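Local atomic coordinates of merozoite surface protein-1 (PDB entry 1N1I), a protein that probably takes part in merozoite egress from host erythrocytes and in binding and invading new ones, here represented by its C-terminal pair of EGF-like domains. Residues A23-L37 with S84-S96. Residues are numbered along the deposited sequence; the frame is centred on the assembly and turned at random.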
loop_
_atom_site.group_PDB
_atom_site.type_symbol
_atom_site.label_atom_id
_atom_site.label_comp_id
_atom_site.label_asym_id
_atom_site.label_seq_id
_atom_site.Cartn_x
_atom_site.Cartn_y
_atom_site.Cartn_z
ATOM N N ALA A 23 0.629 5.306 -4.533
ATOM C CA ALA A 23 0.064 5.961 -3.370
ATOM C C ALA A 23 1.266 6.475 -2.627
ATOM O O ALA A 23 2.357 5.927 -2.766
ATOM C CB ALA A 23 -0.677 4.948 -2.514
ATOM N N CYS A 24 1.064 7.523 -1.840
ATOM C CA CYS A 24 2.139 8.110 -1.056
ATOM C C CYS A 24 1.637 8.376 0.349
ATOM O O CYS A 24 0.519 8.855 0.540
ATOM C CB CYS A 24 2.604 9.418 -1.679
ATOM S SG CYS A 24 4.114 10.071 -0.912
ATOM N N TYR A 25 2.467 8.053 1.332
ATOM C CA TYR A 25 2.109 8.246 2.730
ATOM C C TYR A 25 3.176 9.096 3.416
ATOM O O TYR A 25 4.375 8.846 3.259
ATOM C CB TYR A 25 2.026 6.895 3.433
ATOM C CG TYR A 25 1.562 6.950 4.876
ATOM C CD1 TYR A 25 0.207 7.113 5.185
ATOM C CD2 TYR A 25 2.474 6.839 5.930
ATOM C CE1 TYR A 25 -0.233 7.162 6.501
ATOM C CE2 TYR A 25 2.044 6.891 7.260
ATOM C CZ TYR A 25 0.684 7.049 7.536
ATOM O OH TYR A 25 0.235 7.071 8.838
ATOM N N ARG A 26 2.735 10.105 4.162
ATOM C CA ARG A 26 3.648 10.963 4.887
ATOM C C ARG A 26 3.583 10.589 6.349
ATOM O O ARG A 26 2.523 10.677 6.963
ATOM C CB ARG A 26 3.260 12.433 4.737
ATOM C CG ARG A 26 4.182 13.366 5.532
ATOM C CD ARG A 26 3.802 14.835 5.374
ATOM N NE ARG A 26 4.657 15.722 6.166
ATOM C CZ ARG A 26 5.885 16.105 5.820
ATOM N NH1 ARG A 26 6.441 15.690 4.683
ATOM N NH2 ARG A 26 6.557 16.922 6.616
ATOM N N TYR A 27 4.714 10.167 6.904
ATOM C CA TYR A 27 4.787 9.792 8.313
ATOM C C TYR A 27 4.954 11.059 9.145
ATOM O O TYR A 27 5.471 12.057 8.649
ATOM C CB TYR A 27 5.980 8.864 8.544
ATOM C CG TYR A 27 5.876 7.546 7.820
ATOM C CD1 TYR A 27 5.398 6.408 8.468
ATOM C CD2 TYR A 27 6.255 7.436 6.482
ATOM C CE1 TYR A 27 5.304 5.187 7.808
ATOM C CE2 TYR A 27 6.165 6.226 5.810
ATOM C CZ TYR A 27 5.691 5.104 6.479
ATOM O OH TYR A 27 5.641 3.898 5.824
ATOM N N LEU A 28 4.528 11.022 10.403
ATOM C CA LEU A 28 4.642 12.185 11.283
ATOM C C LEU A 28 6.070 12.726 11.412
ATOM O O LEU A 28 6.255 13.931 11.602
ATOM C CB LEU A 28 4.079 11.850 12.665
ATOM C CG LEU A 28 2.633 12.261 12.977
ATOM C CD1 LEU A 28 1.790 12.248 11.717
ATOM C CD2 LEU A 28 2.050 11.333 14.034
ATOM N N ASP A 29 7.081 11.862 11.301
ATOM C CA ASP A 29 8.459 12.348 11.409
ATOM C C ASP A 29 8.882 13.085 10.141
ATOM O O ASP A 29 10.031 13.494 10.012
ATOM C CB ASP A 29 9.434 11.200 11.708
ATOM C CG ASP A 29 9.722 10.357 10.504
ATOM O OD1 ASP A 29 9.084 10.592 9.454
ATOM O OD2 ASP A 29 10.587 9.460 10.614
ATOM N N GLY A 30 7.954 13.245 9.201
ATOM C CA GLY A 30 8.266 13.963 7.971
ATOM C C GLY A 30 8.642 13.104 6.775
ATOM O O GLY A 30 8.738 13.588 5.647
ATOM N N THR A 31 8.863 11.822 7.025
ATOM C CA THR A 31 9.231 10.879 5.981
ATOM C C THR A 31 8.072 10.682 5.014
ATOM O O THR A 31 6.911 10.638 5.427
ATOM C CB THR A 31 9.575 9.511 6.602
ATOM O OG1 THR A 31 10.633 9.672 7.553
ATOM C CG2 THR A 31 10.010 8.527 5.539
ATOM N N GLU A 32 8.381 10.574 3.728
ATOM C CA GLU A 32 7.346 10.346 2.732
ATOM C C GLU A 32 7.771 9.149 1.909
ATOM O O GLU A 32 8.897 9.079 1.425
ATOM C CB GLU A 32 7.147 11.560 1.809
ATOM C CG GLU A 32 6.817 12.855 2.542
ATOM C CD GLU A 32 6.144 13.900 1.667
ATOM O OE1 GLU A 32 6.416 13.953 0.451
ATOM O OE2 GLU A 32 5.342 14.686 2.212
ATOM N N GLU A 33 6.868 8.196 1.766
ATOM C CA GLU A 33 7.144 7.005 0.998
ATOM C C GLU A 33 6.001 6.735 0.029
ATOM O O GLU A 33 4.827 6.927 0.368
ATOM C CB GLU A 33 7.320 5.817 1.951
ATOM C CG GLU A 33 6.979 4.472 1.339
ATOM C CD GLU A 33 7.075 3.312 2.333
ATOM O OE1 GLU A 33 6.904 3.534 3.546
ATOM O OE2 GLU A 33 7.302 2.164 1.903
ATOM N N TRP A 34 6.334 6.325 -1.190
ATOM C CA TRP A 34 5.287 5.989 -2.135
ATOM C C TRP A 34 5.406 4.514 -2.464
ATOM O O TRP A 34 6.474 3.927 -2.311
ATOM C CB TRP A 34 5.359 6.828 -3.422
ATOM C CG TRP A 34 6.632 6.696 -4.208
ATOM C CD1 TRP A 34 7.717 7.524 -4.154
ATOM C CD2 TRP A 34 6.929 5.715 -5.213
ATOM N NE1 TRP A 34 8.667 7.125 -5.060
ATOM C CE2 TRP A 34 8.214 6.013 -5.721
ATOM C CE3 TRP A 34 6.239 4.602 -5.721
ATOM C CZ2 TRP A 34 8.818 5.256 -6.733
ATOM C CZ3 TRP A 34 6.843 3.842 -6.726
ATOM C CH2 TRP A 34 8.124 4.172 -7.215
ATOM N N ARG A 35 4.294 3.922 -2.890
ATOM C CA ARG A 35 4.236 2.514 -3.256
ATOM C C ARG A 35 3.197 2.414 -4.343
ATOM O O ARG A 35 2.272 3.234 -4.396
ATOM C CB ARG A 35 3.800 1.657 -2.075
ATOM C CG ARG A 35 4.704 1.713 -0.876
ATOM C CD ARG A 35 4.089 0.980 0.291
ATOM N NE ARG A 35 4.924 1.074 1.476
ATOM C CZ ARG A 35 4.592 0.600 2.671
ATOM N NH1 ARG A 35 3.425 -0.007 2.851
ATOM N NH2 ARG A 35 5.439 0.729 3.685
ATOM N N CYS A 36 3.342 1.420 -5.211
ATOM C CA CYS A 36 2.397 1.249 -6.302
ATOM C C CYS A 36 1.029 0.792 -5.786
ATOM O O CYS A 36 0.941 0.096 -4.784
ATOM C CB CYS A 36 2.947 0.237 -7.304
ATOM S SG CYS A 36 4.484 0.734 -8.170
ATOM N N LEU A 37 -0.039 1.206 -6.456
ATOM C CA LEU A 37 -1.386 0.801 -6.052
ATOM C C LEU A 37 -1.617 -0.663 -6.425
ATOM O O LEU A 37 -0.909 -1.214 -7.272
ATOM C CB LEU A 37 -2.427 1.656 -6.764
ATOM C CG LEU A 37 -2.375 3.161 -6.532
ATOM C CD1 LEU A 37 -3.382 3.830 -7.452
ATOM C CD2 LEU A 37 -2.668 3.470 -5.062
ATOM N N SER A 84 -4.834 -0.870 13.604
ATOM C CA SER A 84 -4.319 -0.340 12.347
ATOM C C SER A 84 -5.326 -0.628 11.245
ATOM O O SER A 84 -5.960 -1.678 11.244
ATOM C CB SER A 84 -2.960 -0.971 12.003
ATOM O OG SER A 84 -3.080 -2.345 11.687
ATOM N N GLU A 85 -5.476 0.312 10.319
ATOM C CA GLU A 85 -6.421 0.162 9.222
ATOM C C GLU A 85 -5.738 0.201 7.858
ATOM O O GLU A 85 -4.632 0.717 7.718
ATOM C CB GLU A 85 -7.481 1.260 9.291
ATOM C CG GLU A 85 -8.291 1.289 10.577
ATOM C CD GLU A 85 -8.940 -0.045 10.910
ATOM O OE1 GLU A 85 -9.536 -0.680 10.008
ATOM O OE2 GLU A 85 -8.861 -0.450 12.088
ATOM N N PRO A 86 -6.401 -0.342 6.828
ATOM C CA PRO A 86 -5.839 -0.362 5.478
ATOM C C PRO A 86 -6.047 0.910 4.656
ATOM O O PRO A 86 -7.176 1.275 4.340
ATOM C CB PRO A 86 -6.528 -1.570 4.852
ATOM C CG PRO A 86 -7.884 -1.507 5.459
ATOM C CD PRO A 86 -7.593 -1.206 6.911
ATOM N N LEU A 87 -4.949 1.578 4.317
ATOM C CA LEU A 87 -4.992 2.786 3.495
ATOM C C LEU A 87 -4.720 2.403 2.043
ATOM O O LEU A 87 -3.918 1.504 1.769
ATOM C CB LEU A 87 -3.930 3.770 3.962
ATOM C CG LEU A 87 -4.226 4.732 5.110
ATOM C CD1 LEU A 87 -5.577 4.445 5.751
ATOM C CD2 LEU A 87 -3.095 4.625 6.114
ATOM N N PHE A 88 -5.371 3.086 1.108
ATOM C CA PHE A 88 -5.176 2.767 -0.306
ATOM C C PHE A 88 -5.365 1.262 -0.496
ATOM O O PHE A 88 -4.475 0.555 -0.972
ATOM C CB PHE A 88 -3.772 3.177 -0.753
ATOM C CG PHE A 88 -3.507 4.636 -0.618
ATOM C CD1 PHE A 88 -4.025 5.530 -1.540
ATOM C CD2 PHE A 88 -2.772 5.125 0.454
ATOM C CE1 PHE A 88 -3.819 6.898 -1.394
ATOM C CE2 PHE A 88 -2.560 6.491 0.608
ATOM C CZ PHE A 88 -3.084 7.378 -0.318
ATOM N N GLU A 89 -6.533 0.782 -0.086
ATOM C CA GLU A 89 -6.885 -0.622 -0.194
ATOM C C GLU A 89 -5.912 -1.571 0.474
ATOM O O GLU A 89 -5.871 -2.753 0.136
ATOM C CB GLU A 89 -7.046 -1.012 -1.662
ATOM C CG GLU A 89 -8.215 -0.316 -2.354
ATOM C CD GLU A 89 -8.382 -0.762 -3.795
ATOM O OE1 GLU A 89 -8.491 -1.986 -4.029
ATOM O OE2 GLU A 89 -8.405 0.110 -4.691
ATOM N N GLY A 90 -5.139 -1.059 1.424
ATOM C CA GLY A 90 -4.187 -1.895 2.131
ATOM C C GLY A 90 -2.755 -1.824 1.621
ATOM O O GLY A 90 -1.909 -2.605 2.062
ATOM N N VAL A 91 -2.468 -0.922 0.683
ATOM C CA VAL A 91 -1.096 -0.810 0.201
ATOM C C VAL A 91 -0.286 -0.296 1.391
ATOM O O VAL A 91 0.921 -0.527 1.487
ATOM C CB VAL A 91 -0.977 0.160 -1.001
ATOM C CG1 VAL A 91 0.483 0.517 -1.247
ATOM C CG2 VAL A 91 -1.550 -0.499 -2.250
ATOM N N PHE A 92 -0.987 0.388 2.298
ATOM C CA PHE A 92 -0.408 0.925 3.524
ATOM C C PHE A 92 -1.267 0.529 4.720
ATOM O O PHE A 92 -2.493 0.473 4.619
ATOM C CB PHE A 92 -0.341 2.454 3.468
ATOM C CG PHE A 92 0.856 2.986 2.740
ATOM C CD1 PHE A 92 2.131 2.896 3.306
ATOM C CD2 PHE A 92 0.718 3.586 1.495
ATOM C CE1 PHE A 92 3.260 3.393 2.638
ATOM C CE2 PHE A 92 1.843 4.086 0.811
ATOM C CZ PHE A 92 3.121 3.990 1.395
ATOM N N CYS A 93 -0.634 0.238 5.848
ATOM C CA CYS A 93 -1.386 -0.091 7.047
ATOM C C CYS A 93 -1.131 1.010 8.066
ATOM O O CYS A 93 0.015 1.266 8.438
ATOM C CB CYS A 93 -0.959 -1.438 7.641
ATOM S SG CYS A 93 -1.677 -2.909 6.842
ATOM N N SER A 94 -2.211 1.701 8.470
ATOM C CA SER A 94 -2.182 2.774 9.479
ATOM C C SER A 94 -1.424 2.252 10.681
ATOM O O SER A 94 -1.259 1.040 10.832
ATOM C CB SER A 94 -3.577 3.106 9.989
ATOM O OG SER A 94 -4.549 2.991 8.975
ATOM N N SER A 95 -0.958 3.146 11.547
ATOM C CA SER A 95 -0.249 2.674 12.732
ATOM C C SER A 95 -1.224 2.779 13.896
ATOM O O SER A 95 -2.121 3.638 13.903
ATOM C CB SER A 95 1.016 3.499 13.013
ATOM O OG SER A 95 2.005 2.727 13.692
ATOM N N SER A 96 -1.059 1.885 14.866
ATOM C CA SER A 96 -1.931 1.853 16.030
ATOM C C SER A 96 -1.205 2.054 17.356
ATOM O O SER A 96 -0.022 1.698 17.505
ATOM C CB SER A 96 -2.711 0.529 16.074
ATOM O OG SER A 96 -1.859 -0.581 16.307
HETATM O O HOH W 1 2.718 0.162 5.732
#
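F92 is held on both faces by side chains of the 23-37 hairpin. Y25 CB sits 3.7 Å from the centroid of the F92 ring and 9° off its normal, while R35 CD takes the opposite face, nearer the rim, in a CH-pi contact. The chain of R35 is extended from CG to NE, which lays its guanidinium along the F92 ring with the two planes 20° apart and F92 CE1 over the centre of the guanidinium face. Three in-plane bonds fix the rotation of that group. NE and NH2 grip E33 side-on, both on OE2 (NE to OE2 2.7 Å), and R35 NH1 donates to V91 O at 2.9 Å, the one hydrogen bond between the hairpin and 84-96. Y27 OH in turn donates to E33 OE1, holding the carboxylate from its other oxygen. Buried V91 packs CG1 3.6 Å from R35 CB, and buried A23 lays CB over the face of the F88 ring, 3.5 Å from its centroid.

Strands 22-26 and 32-36 form the antiparallel hairpin of the first EGF-like domain, with C24 tied to C13 and C36 to C47. Strands 86-87 and 92-93 form the short C-terminal hairpin of the second, where V91 and F92 both face L87 in a classic beta bulge. Side-chain packing thus joins the two domains, and no backbone-to-backbone bond links the hairpins.

On the flank of F92, Y25 CE1 touches L87 CD2 at 3.8 Å. The looser side is at F88, largely exposed, where L37 CD2 comes only to 4.3 Å from F88 CD1, and at R35 NH1, where a water accepts from it and, weakly, from C93 N.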